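Pectate lyase/Amb allergen (Acidovorax citrulli, PDB 4HWV) is a secreted, calcium-binding polysaccharide lyase of family 1 that probably cleaves pectate, the polygalacturonate of plant cell walls, by elimination. Local coordinates at residues R96-P100 and D101-A105; T261-G264 and T265-G269; F424-S427 and G428-L431. All coordinates share one frame; numbering follows the deposited sequence.

Interaction 1 of 3, residues R96-P100 and D101-A105; sequences RPYTP and DRYVA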
loop_
_atom_site.group_PDB
_atom_site.type_symbol
_atom_site.label_atom_id
_atom_site.label_comp_id
_atom_site.label_asym_id
_atom_site.label_seq_id
_atom_site.Cartn_x
_atom_site.Cartn_y
_atom_site.Cartn_z
ATOM N N ARG A 96 18.880 -8.107 -7.174
ATOM C CA ARG A 96 18.379 -6.860 -7.745
ATOM C C ARG A 96 16.883 -6.979 -8.009
ATOM O O ARG A 96 16.451 -7.916 -8.689
ATOM C CB ARG A 96 19.082 -6.541 -9.061
ATOM C CG ARG A 96 18.530 -5.260 -9.682
ATOM C CD ARG A 96 19.256 -4.881 -10.956
ATOM N NE ARG A 96 19.086 -5.883 -12.002
ATOM C CZ ARG A 96 19.740 -5.865 -13.159
ATOM N NH1 ARG A 96 20.591 -4.889 -13.415
ATOM N NH2 ARG A 96 19.555 -6.831 -14.049
ATOM N N PRO A 97 16.081 -6.044 -7.469
ATOM C CA PRO A 97 14.631 -6.066 -7.743
ATOM C C PRO A 97 14.327 -6.059 -9.235
ATOM O O PRO A 97 14.859 -5.251 -10.011
ATOM C CB PRO A 97 14.127 -4.775 -7.075
ATOM C CG PRO A 97 15.122 -4.554 -5.957
ATOM C CD PRO A 97 16.463 -4.947 -6.557
ATOM N N TYR A 98 13.456 -6.976 -9.644
ATOM C CA TYR A 98 12.993 -7.007 -11.027
ATOM C C TYR A 98 12.079 -5.826 -11.329
ATOM O O TYR A 98 11.509 -5.206 -10.419
ATOM C CB TYR A 98 12.246 -8.310 -11.292
ATOM C CG TYR A 98 13.092 -9.345 -11.980
ATOM C CD1 TYR A 98 13.318 -9.275 -13.356
ATOM C CD2 TYR A 98 13.664 -10.397 -11.275
ATOM C CE1 TYR A 98 14.081 -10.224 -14.009
ATOM C CE2 TYR A 98 14.443 -11.360 -11.929
ATOM C CZ TYR A 98 14.644 -11.262 -13.294
ATOM O OH TYR A 98 15.377 -12.226 -13.957
ATOM N N THR A 99 11.972 -5.515 -12.617
ATOM C CA THR A 99 10.968 -4.591 -13.117
ATOM C C THR A 99 10.338 -5.266 -14.318
ATOM O O THR A 99 10.919 -6.204 -14.876
ATOM C CB THR A 99 11.608 -3.272 -13.609
ATOM O OG1 THR A 99 12.383 -3.561 -14.779
ATOM C CG2 THR A 99 12.475 -2.634 -12.522
ATOM N N PRO A 100 9.152 -4.807 -14.736
ATOM C CA PRO A 100 8.574 -5.422 -15.940
ATOM C C PRO A 100 9.486 -5.247 -17.167
ATOM O O PRO A 100 9.580 -6.146 -18.015
ATOM C CB PRO A 100 7.263 -4.653 -16.107
ATOM C CG PRO A 100 6.874 -4.327 -14.697
ATOM C CD PRO A 100 8.173 -3.961 -14.029
ATOM N N ASP A 101 10.171 -4.115 -17.260
ATOM C CA ASP A 101 11.115 -3.956 -18.367
ATOM C C ASP A 101 12.256 -4.949 -18.353
ATOM O O ASP A 101 12.711 -5.379 -19.403
ATOM C CB ASP A 101 11.616 -2.521 -18.476
ATOM C CG ASP A 101 10.626 -1.655 -19.190
ATOM O OD1 ASP A 101 10.659 -1.686 -20.431
ATOM O OD2 ASP A 101 9.793 -1.000 -18.522
ATOM N N ARG A 102 12.741 -5.300 -17.166
ATOM C CA ARG A 102 13.755 -6.341 -17.052
ATOM C C ARG A 102 13.214 -7.689 -17.556
ATOM O O ARG A 102 13.893 -8.420 -18.270
ATOM C CB ARG A 102 14.205 -6.470 -15.584
ATOM C CG ARG A 102 15.206 -5.394 -15.098
ATOM C CD ARG A 102 16.609 -6.018 -14.964
ATOM N NE ARG A 102 17.091 -6.294 -16.311
ATOM C CZ ARG A 102 17.688 -5.408 -17.099
ATOM N NH1 ARG A 102 17.934 -4.174 -16.669
ATOM N NH2 ARG A 102 18.038 -5.772 -18.319
ATOM N N TYR A 103 11.991 -8.025 -17.146
ATOM C CA TYR A 103 11.411 -9.294 -17.575
ATOM C C TYR A 103 11.243 -9.349 -19.091
ATOM O O TYR A 103 11.479 -10.393 -19.706
ATOM C CB TYR A 103 10.076 -9.560 -16.883
ATOM C CG TYR A 103 10.214 -10.072 -15.465
ATOM C CD1 TYR A 103 10.843 -11.284 -15.216
ATOM C CD2 TYR A 103 9.677 -9.381 -14.392
ATOM C CE1 TYR A 103 10.969 -11.773 -13.942
ATOM C CE2 TYR A 103 9.791 -9.873 -13.093
ATOM C CZ TYR A 103 10.432 -11.068 -12.884
ATOM O OH TYR A 103 10.540 -11.577 -11.618
ATOM N N VAL A 104 10.852 -8.229 -19.694
ATOM C CA VAL A 104 10.734 -8.169 -21.153
ATOM C C VAL A 104 12.119 -8.298 -21.816
ATOM O O VAL A 104 12.307 -9.105 -22.734
ATOM C CB VAL A 104 10.016 -6.888 -21.602
ATOM C CG1 VAL A 104 10.120 -6.710 -23.127
ATOM C CG2 VAL A 104 8.559 -6.934 -21.123
ATOM N N ALA A 105 13.087 -7.525 -21.325
ATOM C CA ALA A 105 14.423 -7.491 -21.919
ATOM C C ALA A 105 15.178 -8.802 -21.752
ATOM O O ALA A 105 16.002 -9.144 -22.591
ATOM C CB ALA A 105 15.242 -6.341 -21.323
#

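Interaction 2 of 3, residues T261-G264 and T265-G269; sequences TVHG and TDYSG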
loop_
_atom_site.group_PDB
_atom_site.type_symbol
_atom_site.label_atom_id
_atom_site.label_comp_id
_atom_site.label_asym_id
_atom_site.label_seq_id
_atom_site.Cartn_x
_atom_site.Cartn_y
_atom_site.Cartn_z
ATOM N N THR A 261 -17.603 0.359 -25.536
ATOM C CA THR A 261 -18.770 -0.499 -25.356
ATOM C C THR A 261 -18.878 -1.451 -26.538
ATOM O O THR A 261 -18.851 -1.029 -27.696
ATOM C CB THR A 261 -20.046 0.340 -25.203
ATOM O OG1 THR A 261 -19.917 1.142 -24.017
ATOM C CG2 THR A 261 -21.272 -0.561 -25.095
ATOM N N VAL A 262 -18.973 -2.744 -26.242
ATOM C CA VAL A 262 -18.995 -3.776 -27.263
ATOM C C VAL A 262 -20.052 -4.778 -26.821
ATOM O O VAL A 262 -20.097 -5.148 -25.645
ATOM C CB VAL A 262 -17.594 -4.478 -27.405
ATOM C CG1 VAL A 262 -17.603 -5.453 -28.577
ATOM C CG2 VAL A 262 -16.456 -3.456 -27.575
ATOM N N HIS A 263 -20.907 -5.198 -27.754
ATOM C CA HIS A 263 -22.055 -6.063 -27.449
ATOM C C HIS A 263 -22.785 -5.677 -26.151
ATOM O O HIS A 263 -23.095 -6.521 -25.313
ATOM C CB HIS A 263 -21.692 -7.566 -27.499
ATOM C CG HIS A 263 -20.517 -7.943 -26.655
ATOM N ND1 HIS A 263 -20.586 -8.032 -25.282
ATOM C CD2 HIS A 263 -19.244 -8.270 -26.988
ATOM C CE1 HIS A 263 -19.405 -8.376 -24.801
ATOM N NE2 HIS A 263 -18.571 -8.529 -25.817
ATOM N N GLY A 264 -23.031 -4.379 -25.992
ATOM C CA GLY A 264 -23.812 -3.883 -24.873
ATOM C C GLY A 264 -23.046 -3.744 -23.570
ATOM O O GLY A 264 -23.601 -3.274 -22.570
ATOM N N THR A 265 -21.773 -4.134 -23.566
ATOM C CA THR A 265 -21.002 -4.159 -22.332
ATOM C C THR A 265 -20.080 -2.954 -22.244
ATOM O O THR A 265 -19.277 -2.707 -23.140
ATOM C CB THR A 265 -20.193 -5.468 -22.203
ATOM O OG1 THR A 265 -21.112 -6.556 -22.045
ATOM C CG2 THR A 265 -19.253 -5.428 -21.006
ATOM N N ASP A 266 -20.229 -2.182 -21.173
ATOM C CA ASP A 266 -19.312 -1.100 -20.867
ATOM C C ASP A 266 -18.031 -1.723 -20.315
ATOM O O ASP A 266 -17.970 -2.136 -19.145
ATOM C CB ASP A 266 -19.946 -0.160 -19.839
ATOM C CG ASP A 266 -19.056 1.022 -19.479
ATOM O OD1 ASP A 266 -17.850 1.000 -19.778
ATOM O OD2 ASP A 266 -19.573 1.991 -18.878
ATOM N N TYR A 267 -17.009 -1.775 -21.160
ATOM C CA TYR A 267 -15.748 -2.401 -20.783
ATOM C C TYR A 267 -14.875 -1.616 -19.823
ATOM O O TYR A 267 -13.841 -2.124 -19.396
ATOM C CB TYR A 267 -14.981 -2.919 -22.003
ATOM C CG TYR A 267 -15.450 -4.310 -22.387
ATOM C CD1 TYR A 267 -15.009 -5.425 -21.683
ATOM C CD2 TYR A 267 -16.341 -4.508 -23.432
ATOM C CE1 TYR A 267 -15.429 -6.702 -22.010
ATOM C CE2 TYR A 267 -16.786 -5.785 -23.779
ATOM C CZ TYR A 267 -16.318 -6.880 -23.066
ATOM O OH TYR A 267 -16.728 -8.153 -23.406
ATOM N N SER A 268 -15.304 -0.415 -19.438
ATOM C CA SER A 268 -14.618 0.318 -18.367
ATOM C C SER A 268 -15.021 -0.126 -16.962
ATOM O O SER A 268 -14.437 0.322 -15.981
ATOM C CB SER A 268 -14.822 1.825 -18.499
ATOM O OG SER A 268 -16.139 2.189 -18.134
ATOM N N GLY A 269 -16.005 -1.012 -16.859
ATOM C CA GLY A 269 -16.496 -1.438 -15.562
ATOM C C GLY A 269 -15.509 -2.244 -14.729
ATOM O O GLY A 269 -14.535 -2.813 -15.251
HETATM O O HOH W 1 -22.070 -8.729 -22.660
#

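Interaction 3 of 3, residues F424-S427 and G428-L431; sequences FYDS and GTVL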
loop_
_atom_site.group_PDB
_atom_site.type_symbol
_atom_site.label_atom_id
_atom_site.label_comp_id
_atom_site.label_asym_id
_atom_site.label_seq_id
_atom_site.Cartn_x
_atom_site.Cartn_y
_atom_site.Cartn_z
ATOM N N PHE A 424 -23.796 -28.788 3.074
ATOM C CA PHE A 424 -23.480 -27.618 3.888
ATOM C C PHE A 424 -24.144 -27.734 5.250
ATOM O O PHE A 424 -25.334 -28.047 5.350
ATOM C CB PHE A 424 -23.935 -26.335 3.172
ATOM C CG PHE A 424 -23.570 -25.062 3.907
ATOM C CD1 PHE A 424 -24.383 -24.561 4.921
ATOM C CD2 PHE A 424 -22.429 -24.352 3.566
ATOM C CE1 PHE A 424 -24.040 -23.376 5.587
ATOM C CE2 PHE A 424 -22.084 -23.184 4.225
ATOM C CZ PHE A 424 -22.887 -22.700 5.244
ATOM N N TYR A 425 -23.370 -27.485 6.302
ATOM C CA TYR A 425 -23.870 -27.439 7.665
ATOM C C TYR A 425 -23.379 -26.153 8.300
ATOM O O TYR A 425 -22.223 -25.786 8.144
ATOM C CB TYR A 425 -23.335 -28.629 8.467
ATOM C CG TYR A 425 -23.644 -28.569 9.949
ATOM C CD1 TYR A 425 -22.774 -27.936 10.840
ATOM C CD2 TYR A 425 -24.786 -29.170 10.466
ATOM C CE1 TYR A 425 -23.047 -27.878 12.200
ATOM C CE2 TYR A 425 -25.060 -29.127 11.825
ATOM C CZ TYR A 425 -24.184 -28.480 12.689
ATOM O OH TYR A 425 -24.453 -28.441 14.043
ATOM N N ASP A 426 -24.246 -25.464 9.031
ATOM C CA ASP A 426 -23.750 -24.436 9.947
ATOM C C ASP A 426 -24.491 -24.416 11.266
ATOM O O ASP A 426 -25.668 -24.788 11.356
ATOM C CB ASP A 426 -23.697 -23.014 9.338
ATOM C CG ASP A 426 -25.052 -22.299 9.342
ATOM O OD1 ASP A 426 -26.043 -22.890 8.860
ATOM O OD2 ASP A 426 -25.127 -21.127 9.804
ATOM N N SER A 427 -23.764 -23.990 12.289
ATOM C CA SER A 427 -24.326 -23.768 13.607
ATOM C C SER A 427 -23.600 -22.581 14.226
ATOM O O SER A 427 -22.408 -22.373 13.975
ATOM C CB SER A 427 -24.126 -25.011 14.468
ATOM O OG SER A 427 -24.722 -24.849 15.733
ATOM N N GLY A 428 -24.299 -21.818 15.051
ATOM C CA GLY A 428 -23.677 -20.742 15.783
ATOM C C GLY A 428 -23.155 -19.563 14.976
ATOM O O GLY A 428 -22.402 -18.766 15.510
ATOM N N THR A 429 -23.579 -19.407 13.727
ATOM C CA THR A 429 -23.145 -18.260 12.940
ATOM C C THR A 429 -23.773 -16.990 13.505
ATOM O O THR A 429 -24.990 -16.953 13.753
ATOM C CB THR A 429 -23.584 -18.377 11.480
ATOM O OG1 THR A 429 -23.074 -19.603 10.942
ATOM C CG2 THR A 429 -23.038 -17.194 10.675
ATOM N N VAL A 430 -22.963 -15.946 13.678
ATOM C CA VAL A 430 -23.476 -14.649 14.104
ATOM C C VAL A 430 -23.165 -13.614 13.042
ATOM O O VAL A 430 -22.036 -13.528 12.578
ATOM C CB VAL A 430 -22.874 -14.237 15.461
ATOM C CG1 VAL A 430 -23.316 -12.818 15.867
ATOM C CG2 VAL A 430 -23.293 -15.245 16.512
ATOM N N LEU A 431 -24.184 -12.882 12.613
ATOM C CA LEU A 431 -24.028 -11.816 11.638
ATOM C C LEU A 431 -24.519 -10.530 12.273
ATOM O O LEU A 431 -25.695 -10.417 12.647
ATOM C CB LEU A 431 -24.827 -12.130 10.375
ATOM C CG LEU A 431 -24.962 -11.020 9.337
ATOM C CD1 LEU A 431 -23.580 -10.590 8.801
ATOM C CD2 LEU A 431 -25.877 -11.473 8.205
HETATM O O HOH W 2 -25.862 -20.866 12.476
HETATM O O HOH W 3 -20.726 -20.559 11.866
#

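Interaction 1 of 3, residues R96-P100 and D101-A105
The N-terminal cap of helix 100-105 is built by Thr99, whose hydroxyl OG1 accepts from Arg102 N at 3.0 Å. A chi1 of 68° sets OG1 between the backbone N and the carbonyl carbon of Thr99, turned back over the first helical turn, where the N-H groups would otherwise lack acceptors. The i to i+4 ladder starts in the same place, Tyr103 N donating to Thr99 O at 3.1 Å and Val104 N to Pro100 O at 3.0 Å. Arginines mark the dimer side. Arg96 NH1 makes a salt bridge to Asp266 of the second subunit and, in the one of its two conformers described here, Arg102 NH1 bonds to His259 O of that subunit. Across the cap Tyr98 and Tyr103 form an offset stack, nearly parallel at 5° with centroids 3.9 Å apart, although the two side chains run at about a right angle to each other. Their hydroxyls therefore part: Tyr98 OH donates to Asp67 O and Tyr103 OH is hydrogen-bonded to Asn90 OD1, while Val158 of helix 143-159 packs on both side chains. Within the stack, Tyr98 CG comes to 3.3 Å from Tyr103 CZ.

Interaction 2 of 3, residues T261-G264 and T265-G269
Thr261 opens the first strand of a two-stranded hairpin facing Asp266, a non-hydrogen-bonded antiparallel pair. Its CA-H points at Thr265 O, 3.2 Å from CA, and its methyl CG2, anti to the backbone N, lies beside the same carbonyl. Val262 forms the hydrogen-bonded pair with Thr265. Val262 N donates to Thr265 O at 3.1 Å, and in return Thr265 N reaches Val262 O at 2.9 Å, from well above the carbonyl plane (52° out of it). Val262 CB also rests against Tyr267 CE2, and Pro131 touches both side chains.

His263 enters the turn with positive phi, and its chi1 of 53° carries the imidazole alongside Thr265, both side chains pointing the same way. A water joins them, 3.1 Å from His263 ND1 and 2.5 Å from Thr265 OG1. His263 CE1 comes to 3.0 Å from the hydroxyl Tyr267 OH, near the plane of the phenol; the two rings meet obliquely, their planes 86° apart. Each polar end has its own partner, Asn136 for His263 NE2 and Asp219 O for Tyr267 OH, which would fix both rings in rotation. Thr265 CG2 sits over the centre of one face of the Tyr267 ring.

Gly264 completes the bend, again at positive phi. Beyond the second strand, Asp266 OD1 accepts from both Ser268 OG, at 2.7 Å, and Ser268 N, from the same face of its carboxylate, making an Asx turn within the type I turn 266-269. The whole is a tight beta hairpin with a two-residue loop, His263-Gly264, closed by a type I' turn, a surface excursion from the parallel beta-helix.

Interaction 3 of 3, residues F424-S427 and G428-L431
Asp426 and Thr429 meet through a single direct bond, Thr429 OG1 donating to Asp426 OD2 at 2.8 Å. The hydroxyl uses the anti lone pair of OD2, on the side away from OD1, and the two side chains cross at about a right angle. Asp426 can turn its carboxylate toward the bend because chi1 is 81°, with CG between the backbone N and the carbonyl carbon. On Thr429, OG1 lies anti to the carbonyl carbon (chi1 -57°) and so faces back toward the strand it has just left.

Two waters join this first shell. One donates to Asp426 OD2 at 2.8 Å and accepts from Thr429 N at 3.0 Å, so the carboxylate is tied to the Thr429 backbone through water, beside its direct bond to the hydroxyl. The other donates to Thr429 OG1 at 2.7 Å and, over a longer 3.3 Å, to Ser427 O. Between the bridged residues the chain turns at Gly428, whose backbone takes a positive phi of 67°.

Further out, the carboxylate is held at both oxygens: Leu438 N donates to OD2, and Thr439 OG1 bonds to OD1. These residues begin helix 438-445, so an aspartate near that N-terminus would probably be favoured in its charged form. Leu438 also packs on Thr429, while Ser427 is bonded by its backbone to Ala379 and Asn381 of the neighbouring strand 376-387. The arrangement is a turn at Gly428, bridged by an Asp-Thr side-chain hydrogen bond and water, between strands 423-427 and 430-431, both parallel to 376-387, in the last part of the right-handed parallel beta-helix.

Along the chain the three contacts come in series, each complete before the next begins. Interactions 1 and 2 lie on excursions from the parallel beta-helix, a helix start and a hairpin, with centres 33 Å apart, whereas interaction 3 belongs to strands of the beta-helix itself. Its centre is 39 Å from that of interaction 2 and 47 Å from that of interaction 1, which lies on the opposite side of the chain's centre. None touches another within the subunit, yet Arg96 reaches Asp266 of the second subunit, so interaction 1 meets that subunit's copy of the hairpin, whereas this chain's own hairpin is not touched by the other subunit. All three lie away from the calcium site of Asp227, Asp278 and Asp282.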